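Local coordinates for protein oxidoreductase, 2OG-Fe(II) oxygenase family (PDB 6N1F) that binds an iron ion and probably acts as an oxidoreductase of the iron- and 2-oxoglutarate-dependent oxygenase family, at residues M154-A159 against A206-V211; S160-E165 against A232-A237; F166-Q171 against V200-C205; V182-G187 against E210-R215. All coordinates share one frame; numbering follows the deposited sequence. Where two conformers were deposited one is given.

Interaction 1: M154-A159 against A206-V211; sequences MHLDAA and AHRHEV. With FE (Fe (III) ion), chain E.
H155 and H209 both bind one iron(III) ion through NE2, their ring planes 78° apart. The bonds measure 2.5 Å from H155 NE2 to the iron and 2.2 Å from H209 NE2. D157 adds OD1 at 2.2 Å from the iron, its carboxylate plane turned 65° from the ring of H209. Facing each other as an antiparallel hydrogen-bonded pair, H155 and H209 send their side chains to the same face; in each, CG lies between the backbone N and the carbonyl carbon, and this rotamer brings NE2 to the iron. In the backbone of the pair H209 N donates to H155 O (3.1 Å), and H155 N returns a longer bond to H209 O. H155 ND1 is held by G153 O, fixing the rotation of the ring. Beside the site R208 crosses M154, a selenomethionine, at about a right angle, with NH2 3.2 Å from M154 CG, while R208 CG rests against L156 CG. The His-X-Asp...His set is the facial triad of the double-stranded beta-helix oxygenases. Three protein ligands plus water 1, 2.5 Å from the iron, are consistent with a metal that keeps further positions for cosubstrate and oxygen, as in relatives.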
# COMPACT_ATOMS: atom_id res chain seq x y z
N MSE A 154 9.37 12.58 1.64
CA MSE A 154 9.48 12.27 0.21
C MSE A 154 10.44 11.11 -0.10
O MSE A 154 11.56 11.08 0.41
CB MSE A 154 9.95 13.52 -0.53
CG MSE A 154 9.73 13.43 -2.00
SE MSE A 154 7.87 13.75 -2.39
CE MSE A 154 7.99 15.71 -2.52
N HIS A 155 10.02 10.17 -0.96
CA HIS A 155 10.89 9.06 -1.31
C HIS A 155 10.34 8.32 -2.53
O HIS A 155 9.24 8.59 -3.00
CB HIS A 155 11.05 8.08 -0.15
CG HIS A 155 9.81 7.30 0.14
ND1 HIS A 155 8.75 7.83 0.84
CD2 HIS A 155 9.44 6.04 -0.20
CE1 HIS A 155 7.79 6.93 0.93
NE2 HIS A 155 8.19 5.83 0.31
N LEU A 156 11.14 7.36 -3.01
CA LEU A 156 10.78 6.48 -4.11
C LEU A 156 10.84 5.04 -3.62
O LEU A 156 11.88 4.59 -3.13
CB LEU A 156 11.74 6.65 -5.29
CG LEU A 156 11.37 7.61 -6.42
CD1 LEU A 156 12.62 7.91 -7.25
CD2 LEU A 156 10.28 7.00 -7.28
N ASP A 157 9.73 4.32 -3.77
CA ASP A 157 9.71 2.91 -3.39
C ASP A 157 10.72 2.11 -4.20
O ASP A 157 11.33 1.17 -3.67
CB ASP A 157 8.31 2.33 -3.57
CG ASP A 157 7.34 2.81 -2.50
OD1 ASP A 157 7.81 3.18 -1.40
OD2 ASP A 157 6.11 2.80 -2.76
N ALA A 158 10.92 2.48 -5.46
CA ALA A 158 11.91 1.82 -6.29
C ALA A 158 13.30 1.83 -5.67
O ALA A 158 14.14 1.00 -6.04
CB ALA A 158 11.94 2.47 -7.67
N ALA A 159 13.58 2.74 -4.73
CA ALA A 159 14.89 2.77 -4.09
C ALA A 159 15.13 1.53 -3.23
O ALA A 159 16.28 1.08 -3.10
CB ALA A 159 15.04 4.03 -3.25
N ALA A 206 6.64 4.60 -9.84
CA ALA A 206 7.43 5.52 -10.65
C ALA A 206 7.45 6.94 -10.11
O ALA A 206 8.28 7.74 -10.55
CB ALA A 206 6.90 5.54 -12.09
N HIS A 207 6.55 7.28 -9.19
CA HIS A 207 6.41 8.64 -8.71
C HIS A 207 6.84 8.73 -7.26
O HIS A 207 6.50 7.86 -6.45
CB HIS A 207 4.98 9.14 -8.83
CG HIS A 207 4.46 9.16 -10.23
ND1 HIS A 207 5.03 9.92 -11.22
CD2 HIS A 207 3.43 8.50 -10.81
CE1 HIS A 207 4.37 9.74 -12.35
NE2 HIS A 207 3.39 8.87 -12.13
N ARG A 208 7.57 9.79 -6.94
CA ARG A 208 7.85 10.14 -5.56
C ARG A 208 6.54 10.34 -4.81
O ARG A 208 5.55 10.81 -5.38
CB ARG A 208 8.71 11.41 -5.51
CG ARG A 208 10.08 11.25 -6.16
CD ARG A 208 10.85 12.58 -6.24
NE ARG A 208 11.33 13.08 -4.95
CZ ARG A 208 12.39 12.60 -4.29
NH1 ARG A 208 13.08 11.59 -4.80
NH2 ARG A 208 12.75 13.13 -3.13
N HIS A 209 6.51 9.95 -3.54
CA HIS A 209 5.29 10.11 -2.74
C HIS A 209 5.64 10.20 -1.26
O HIS A 209 6.77 9.93 -0.84
CB HIS A 209 4.30 8.97 -2.97
CG HIS A 209 4.84 7.62 -2.63
ND1 HIS A 209 5.16 6.68 -3.59
CD2 HIS A 209 5.14 7.06 -1.44
CE1 HIS A 209 5.61 5.59 -3.00
NE2 HIS A 209 5.61 5.79 -1.70
N GLU A 210 4.64 10.56 -0.46
CA GLU A 210 4.85 10.87 0.94
C GLU A 210 3.52 10.79 1.67
O GLU A 210 2.45 10.91 1.07
CB GLU A 210 5.42 12.28 1.12
CG GLU A 210 4.36 13.34 0.85
CD GLU A 210 4.82 14.77 1.14
OE1 GLU A 210 5.63 14.97 2.07
OE2 GLU A 210 4.34 15.69 0.44
N VAL A 211 3.60 10.64 2.98
CA VAL A 211 2.45 10.75 3.85
C VAL A 211 2.64 11.99 4.71
O VAL A 211 3.69 12.14 5.35
CB VAL A 211 2.26 9.48 4.70
CG1 VAL A 211 1.01 9.60 5.56
CG2 VAL A 211 2.20 8.23 3.81
FE FE E . 6.29 4.29 -0.30
O HOH W 1 4.89 5.03 1.67

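Interaction 2: S160-E165 against A232-A237; sequences SNPDYE and ANRRAA
R234 and D163 form the charged end of this contact, side chains crossing at about a right angle with carboxylate and guanidinium planes 45° apart. R234 NH2 donates to D163 OD1 on its syn side (2.9 Å), and NH1 of the same arginine completes the salt bridge with the carboxylate. In R234 the bend at chi3 (-41°) brings the guanidinium to the carboxylate of D163. At the other end the carbonyl of S160 gathers donors. N233 ND2 lies 3.0 Å from S160 O and R235 NE lies 2.8 Å from it, reaching the oxygen from opposite faces of the carbonyl plane; R235 NH2 adds a weak third bond. Between the two ends N161 and N233 stack their amides, planes 25° apart, the side chains running past each other in opposite directions with N161 ND2 3.1 Å from N233 CG. Each asparagine also closes an Asx turn: N161 OD1 accepts from D163 N (2.9 Å), and N233 OD1 accepts from R235 N (2.8 Å). The first of these lies within a type I beta turn from N161 to Y164. The C-terminal tail is thereby fastened to the loop that follows the iron ligands H155 and D157. D96 ties both asparagines further, taking N161 ND2 on its carboxylate and N233 ND2 on its backbone oxygen, while P162 sets CD 3.8 Å from R235 N.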
# COMPACT_ATOMS: atom_id res chain seq x y z
N SER A 160 14.08 0.97 -2.63
CA SER A 160 14.23 -0.27 -1.88
C SER A 160 14.42 -1.46 -2.81
O SER A 160 15.17 -2.39 -2.49
CB SER A 160 13.02 -0.50 -0.98
OG SER A 160 12.92 0.52 -0.01
N ASN A 161 13.76 -1.44 -3.96
CA ASN A 161 13.82 -2.52 -4.93
C ASN A 161 13.42 -1.96 -6.29
O ASN A 161 12.26 -1.57 -6.47
CB ASN A 161 12.92 -3.68 -4.50
CG ASN A 161 13.03 -4.90 -5.40
OD1 ASN A 161 13.30 -4.80 -6.60
ND2 ASN A 161 12.83 -6.08 -4.82
N PRO A 162 14.34 -1.91 -7.25
CA PRO A 162 14.02 -1.29 -8.55
C PRO A 162 12.97 -2.04 -9.35
O PRO A 162 12.55 -1.53 -10.39
CB PRO A 162 15.37 -1.32 -9.28
CG PRO A 162 16.07 -2.50 -8.70
CD PRO A 162 15.70 -2.48 -7.24
N ASP A 163 12.54 -3.22 -8.91
CA ASP A 163 11.56 -4.01 -9.64
C ASP A 163 10.14 -3.87 -9.09
O ASP A 163 9.23 -4.51 -9.62
CB ASP A 163 11.97 -5.49 -9.65
CG ASP A 163 13.31 -5.71 -10.33
OD1 ASP A 163 13.50 -5.24 -11.47
OD2 ASP A 163 14.19 -6.35 -9.72
N TYR A 164 9.93 -3.07 -8.05
CA TYR A 164 8.57 -2.81 -7.59
C TYR A 164 7.83 -2.00 -8.64
O TYR A 164 8.28 -0.91 -9.01
CB TYR A 164 8.58 -2.06 -6.27
CG TYR A 164 9.02 -2.83 -5.06
CD1 TYR A 164 9.13 -4.20 -5.07
CD2 TYR A 164 9.32 -2.16 -3.88
CE1 TYR A 164 9.53 -4.89 -3.94
CE2 TYR A 164 9.70 -2.83 -2.76
CZ TYR A 164 9.81 -4.19 -2.79
OH TYR A 164 10.21 -4.83 -1.64
N GLU A 165 6.69 -2.51 -9.11
CA GLU A 165 5.89 -1.78 -10.10
C GLU A 165 4.69 -1.07 -9.49
O GLU A 165 4.31 0.00 -9.95
CB GLU A 165 5.37 -2.73 -11.17
CG GLU A 165 6.33 -3.05 -12.26
CD GLU A 165 5.66 -3.88 -13.32
OE1 GLU A 165 6.18 -4.96 -13.65
OE2 GLU A 165 4.58 -3.45 -13.80
N ALA A 232 15.95 -12.51 -6.62
CA ALA A 232 16.50 -11.68 -5.56
C ALA A 232 16.34 -10.20 -5.88
O ALA A 232 16.29 -9.79 -7.04
CB ALA A 232 17.97 -12.02 -5.33
N ASN A 233 16.24 -9.40 -4.82
CA ASN A 233 16.18 -7.95 -4.94
C ASN A 233 17.45 -7.42 -5.60
O ASN A 233 18.54 -7.50 -5.03
CB ASN A 233 16.00 -7.32 -3.55
CG ASN A 233 15.67 -5.84 -3.61
OD1 ASN A 233 16.08 -5.14 -4.54
ND2 ASN A 233 14.94 -5.35 -2.61
N ARG A 234 17.32 -6.89 -6.81
CA ARG A 234 18.53 -6.42 -7.48
C ARG A 234 19.09 -5.12 -6.89
O ARG A 234 20.04 -4.57 -7.46
CB ARG A 234 18.28 -6.23 -8.98
CG ARG A 234 18.16 -7.54 -9.76
CD ARG A 234 18.48 -7.36 -11.24
NE ARG A 234 17.92 -6.13 -11.81
CZ ARG A 234 16.63 -5.89 -11.96
NH1 ARG A 234 15.75 -6.80 -11.57
NH2 ARG A 234 16.20 -4.75 -12.48
N ARG A 235 18.56 -4.58 -5.79
CA ARG A 235 19.23 -3.49 -5.11
C ARG A 235 20.46 -4.02 -4.39
O ARG A 235 20.37 -4.98 -3.61
CB ARG A 235 18.30 -2.79 -4.13
CG ARG A 235 18.73 -1.39 -3.75
CD ARG A 235 18.90 -1.26 -2.25
NE ARG A 235 17.77 -1.86 -1.53
CZ ARG A 235 17.62 -1.82 -0.21
NH1 ARG A 235 18.52 -1.19 0.53
NH2 ARG A 235 16.57 -2.40 0.35
N ALA A 236 21.62 -3.42 -4.66
CA ALA A 236 22.87 -3.91 -4.10
C ALA A 236 22.84 -3.84 -2.58
O ALA A 236 22.45 -2.82 -2.00
CB ALA A 236 24.04 -3.10 -4.65
N ALA A 237 23.27 -4.92 -1.94
CA ALA A 237 23.34 -4.98 -0.48
C ALA A 237 24.66 -4.40 0.01
O ALA A 237 24.77 -3.20 0.27
CB ALA A 237 23.18 -6.42 -0.00

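Interaction 3: F166-Q171 against V200-C205; sequences FSVVIQ and VIVTSC
Strands 166-171 and 200-204 run antiparallel, their axes 4.6 Å apart at closest approach and their directions 168° apart, with S167-T203 and V169-I201 as the hydrogen-bonded pairs. S167 N to T203 O (2.9 Å) and I201 N to V169 O (2.8 Å) are two of the four bonds, and CA-H...O contacts such as V200 CA to V169 O fill in between them. On the face that carries F166, V168 and I170, the valines mesh diagonally: V168 CG1 meets V200 CG1 at 3.7 Å, the two methyls brought together because each stands anti to its own backbone N (chi1 -179° and 176°). V200 puts its other methyl, CG2, 4.1 Å from I170 CG1, the two side chains lying side by side and pointing the same way. The opposite face bears S167, V169, I201 and T203; here S167 CB touches T203 CG2 at 3.9 Å. Past the end of the strand C205 brings SG to 3.6 Å from F166 C. The pair belongs to the large antiparallel sheet of the oxygenase core, between strand 218-227, which bonds to 166-171, and strand 48-51, which flanks 200-204. Helix 120-130 covers the face of V168, V200 and V202, F126 touching V168 and V202, while the ring of F166 stacks on F130.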
# COMPACT_ATOMS: atom_id res chain seq x y z
N PHE A 166 4.06 -1.68 -8.50
CA PHE A 166 2.88 -1.09 -7.91
C PHE A 166 2.94 -1.30 -6.42
O PHE A 166 3.57 -2.23 -5.92
CB PHE A 166 1.58 -1.69 -8.45
CG PHE A 166 1.37 -1.46 -9.92
CD1 PHE A 166 0.92 -0.23 -10.38
CD2 PHE A 166 1.62 -2.47 -10.83
CE1 PHE A 166 0.73 -0.02 -11.74
CE2 PHE A 166 1.43 -2.27 -12.18
CZ PHE A 166 0.99 -1.04 -12.64
N SER A 167 2.26 -0.41 -5.72
CA SER A 167 2.10 -0.45 -4.29
C SER A 167 0.61 -0.46 -4.00
O SER A 167 -0.17 0.18 -4.72
CB SER A 167 2.79 0.77 -3.65
OG SER A 167 2.50 0.84 -2.27
N VAL A 168 0.20 -1.21 -2.98
CA VAL A 168 -1.19 -1.28 -2.54
C VAL A 168 -1.22 -0.95 -1.06
O VAL A 168 -0.39 -1.44 -0.29
CB VAL A 168 -1.82 -2.66 -2.80
CG1 VAL A 168 -3.25 -2.65 -2.35
CG2 VAL A 168 -1.75 -3.00 -4.27
N VAL A 169 -2.18 -0.11 -0.66
CA VAL A 169 -2.29 0.36 0.71
C VAL A 169 -3.74 0.26 1.14
O VAL A 169 -4.61 0.91 0.54
CB VAL A 169 -1.80 1.80 0.87
CG1 VAL A 169 -1.81 2.16 2.33
CG2 VAL A 169 -0.42 1.92 0.30
N ILE A 170 -3.99 -0.51 2.19
CA ILE A 170 -5.32 -0.69 2.75
C ILE A 170 -5.38 0.11 4.04
O ILE A 170 -4.53 -0.06 4.92
CB ILE A 170 -5.60 -2.17 3.05
CG1 ILE A 170 -5.30 -3.01 1.82
CG2 ILE A 170 -7.04 -2.36 3.52
CD1 ILE A 170 -5.55 -4.47 2.06
N GLN A 171 -6.39 0.97 4.17
CA GLN A 171 -6.48 1.84 5.33
C GLN A 171 -7.27 1.13 6.41
O GLN A 171 -8.46 0.84 6.24
CB GLN A 171 -7.12 3.19 5.01
CG GLN A 171 -7.11 4.19 6.19
CD GLN A 171 -5.70 4.51 6.69
OE1 GLN A 171 -5.48 4.72 7.89
NE2 GLN A 171 -4.74 4.55 5.78
N VAL A 200 -8.60 1.73 -0.28
CA VAL A 200 -7.41 1.08 -0.79
C VAL A 200 -6.81 1.98 -1.86
O VAL A 200 -7.51 2.38 -2.80
CB VAL A 200 -7.74 -0.31 -1.38
CG1 VAL A 200 -6.51 -0.94 -2.01
CG2 VAL A 200 -8.34 -1.23 -0.31
N ILE A 201 -5.54 2.31 -1.71
CA ILE A 201 -4.83 3.13 -2.69
C ILE A 201 -3.94 2.20 -3.49
O ILE A 201 -3.30 1.29 -2.93
CB ILE A 201 -4.03 4.26 -2.00
CG1 ILE A 201 -5.01 5.23 -1.30
CG2 ILE A 201 -3.14 5.04 -3.00
CD1 ILE A 201 -4.37 6.28 -0.35
N VAL A 202 -3.96 2.35 -4.81
CA VAL A 202 -3.06 1.63 -5.71
C VAL A 202 -2.26 2.69 -6.43
O VAL A 202 -2.82 3.67 -6.94
CB VAL A 202 -3.82 0.74 -6.71
CG1 VAL A 202 -2.83 -0.04 -7.56
CG2 VAL A 202 -4.77 -0.20 -5.99
N THR A 203 -0.94 2.55 -6.43
CA THR A 203 -0.14 3.60 -7.03
C THR A 203 1.08 2.99 -7.71
O THR A 203 1.58 1.94 -7.31
CB THR A 203 0.26 4.67 -5.98
OG1 THR A 203 1.07 5.66 -6.60
CG2 THR A 203 1.03 4.07 -4.82
N SER A 204 1.49 3.63 -8.81
CA SER A 204 2.70 3.24 -9.52
C SER A 204 3.94 3.73 -8.78
O SER A 204 4.00 4.89 -8.36
CB SER A 204 2.71 3.81 -10.94
OG SER A 204 3.95 3.54 -11.57
N CYS A 205 4.92 2.86 -8.64
CA CYS A 205 6.15 3.18 -7.91
C CYS A 205 7.08 4.10 -8.69
O CYS A 205 8.21 4.35 -8.24
CB CYS A 205 6.87 1.89 -7.52
SG CYS A 205 5.87 0.77 -6.48

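Interaction 4: V182-G187 against E210-R215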
# COMPACT_ATOMS: atom_id res chain seq x y z
N VAL A 182 0.37 11.66 -0.49
CA VAL A 182 0.60 12.65 -1.54
C VAL A 182 1.63 12.11 -2.53
O VAL A 182 2.74 11.76 -2.14
CB VAL A 182 1.06 13.99 -0.97
CG1 VAL A 182 1.18 15.00 -2.08
CG2 VAL A 182 0.09 14.46 0.11
N VAL A 183 1.26 12.11 -3.81
CA VAL A 183 2.12 11.73 -4.92
C VAL A 183 2.57 12.99 -5.65
O VAL A 183 1.76 13.89 -5.91
CB VAL A 183 1.40 10.79 -5.90
CG1 VAL A 183 2.34 10.33 -7.00
CG2 VAL A 183 0.79 9.62 -5.16
N HIS A 184 3.85 13.03 -6.03
CA HIS A 184 4.48 14.17 -6.69
C HIS A 184 5.03 13.76 -8.06
O HIS A 184 6.25 13.67 -8.25
CB HIS A 184 5.60 14.74 -5.83
CG HIS A 184 5.12 15.31 -4.53
ND1 HIS A 184 5.03 16.66 -4.31
CD2 HIS A 184 4.70 14.71 -3.39
CE1 HIS A 184 4.57 16.88 -3.09
NE2 HIS A 184 4.37 15.71 -2.51
N PRO A 185 4.16 13.56 -9.04
CA PRO A 185 4.65 13.24 -10.39
C PRO A 185 5.42 14.41 -10.99
O PRO A 185 5.07 15.57 -10.77
CB PRO A 185 3.37 12.96 -11.17
CG PRO A 185 2.32 13.73 -10.46
CD PRO A 185 2.70 13.75 -9.01
N GLN A 186 6.47 14.09 -11.73
CA GLN A 186 7.30 15.12 -12.34
C GLN A 186 6.46 16.05 -13.20
O GLN A 186 5.67 15.60 -14.04
CB GLN A 186 8.41 14.47 -13.18
N GLY A 187 6.61 17.35 -12.97
CA GLY A 187 5.96 18.35 -13.80
C GLY A 187 4.45 18.33 -13.75
O GLY A 187 3.79 18.50 -14.79
N GLU A 210 4.64 10.56 -0.46
CA GLU A 210 4.85 10.87 0.94
C GLU A 210 3.52 10.79 1.67
O GLU A 210 2.45 10.91 1.07
CB GLU A 210 5.42 12.28 1.12
CG GLU A 210 4.36 13.34 0.85
CD GLU A 210 4.82 14.77 1.14
OE1 GLU A 210 5.63 14.97 2.07
OE2 GLU A 210 4.34 15.69 0.44
N VAL A 211 3.60 10.64 2.98
CA VAL A 211 2.45 10.75 3.85
C VAL A 211 2.64 11.99 4.71
O VAL A 211 3.69 12.14 5.35
CB VAL A 211 2.26 9.48 4.70
CG1 VAL A 211 1.01 9.60 5.56
CG2 VAL A 211 2.20 8.23 3.81
N ARG A 212 1.67 12.90 4.68
CA ARG A 212 1.81 14.13 5.44
C ARG A 212 1.46 13.90 6.91
O ARG A 212 0.92 12.87 7.30
CB ARG A 212 0.95 15.25 4.84
CG ARG A 212 1.40 15.61 3.44
CD ARG A 212 0.68 16.81 2.88
NE ARG A 212 1.34 17.28 1.67
CZ ARG A 212 0.80 18.12 0.79
NH1 ARG A 212 -0.44 18.57 0.96
NH2 ARG A 212 1.49 18.50 -0.27
N THR A 213 1.81 14.91 7.71
CA THR A 213 1.78 14.79 9.16
C THR A 213 0.45 14.24 9.65
O THR A 213 -0.61 14.69 9.23
CB THR A 213 2.04 16.17 9.79
OG1 THR A 213 3.19 16.73 9.17
CG2 THR A 213 2.29 16.04 11.28
N VAL A 214 0.53 13.27 10.56
CA VAL A 214 -0.66 12.75 11.23
C VAL A 214 -1.04 13.74 12.31
O VAL A 214 -0.23 14.07 13.17
CB VAL A 214 -0.41 11.35 11.81
CG1 VAL A 214 -1.62 10.89 12.57
CG2 VAL A 214 -0.09 10.36 10.69
N ARG A 215 -2.29 14.20 12.27
CA ARG A 215 -2.70 15.31 13.12
C ARG A 215 -3.55 14.88 14.30
O ARG A 215 -3.75 15.68 15.22
CB ARG A 215 -3.44 16.37 12.29
CG ARG A 215 -2.50 17.18 11.39
CD ARG A 215 -3.11 18.47 10.86
NE ARG A 215 -3.48 18.37 9.46
CZ ARG A 215 -4.73 18.34 9.00
NH1 ARG A 215 -5.75 18.43 9.85
NH2 ARG A 215 -4.96 18.23 7.69
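V182 and E210 make an antiparallel hydrogen-bonded pair in the smaller, mixed sheet of the double-stranded beta-helix fold, on strand 208-211, whose other edge pairs with H155. V182 N donates to E210 O at 2.7 Å, and E210 N answers to V182 O at 2.8 Å. The side chains of the pair lie next to each other and point the same way, V182 CB 3.8 Å from E210 CG. E210 starts from chi1 73°, CG between the backbone N and the carbonyl carbon, then runs extended, standing the carboxylate up from the sheet, while H184 (chi1 -64°) folds its ring back along its own strand to meet it. There H184 NE2 donates to E210 OE2 (3.0 Å), the imidazole and carboxylate planes being 61° apart; the nitrogen comes from above the carboxylate plane and not within it. The arginine R212 stands close by: its NE forms a long, weak ion pair with the same OE2, which would probably help keep the carboxylate ionised. R212 runs extended from CG to NE and crosses V182 obliquely, with its NH2 salt-bridged to E26. V182 CG2 sits over one face of the R212 guanidinium, offset toward the rim, 3.5 Å from R212 NE.

Interactions 3 and 4 both touch interaction 1, which holds the iron. Interaction 4 shares E210 and V211 with it and extends the same sheet by one strand: R208 O and H184 N, 2.9 Å apart, probably form a hydrogen bond, and the two centres are about 9 Å apart. Interaction 3 adjoins the site, S167 CB 4.0 Å from D157 OD2 and the S167 side chain about 5 Å from the iron. C205 leads from its strand into 206-211 and probably bonds through its N to E165 O (3.2 Å), joining interactions 2 and 3. Interaction 2 continues the metal-binding loop outward, with R235 CG 3.5 Å from A159 O; it does not touch interaction 4, nearest atoms being about 11 Å apart.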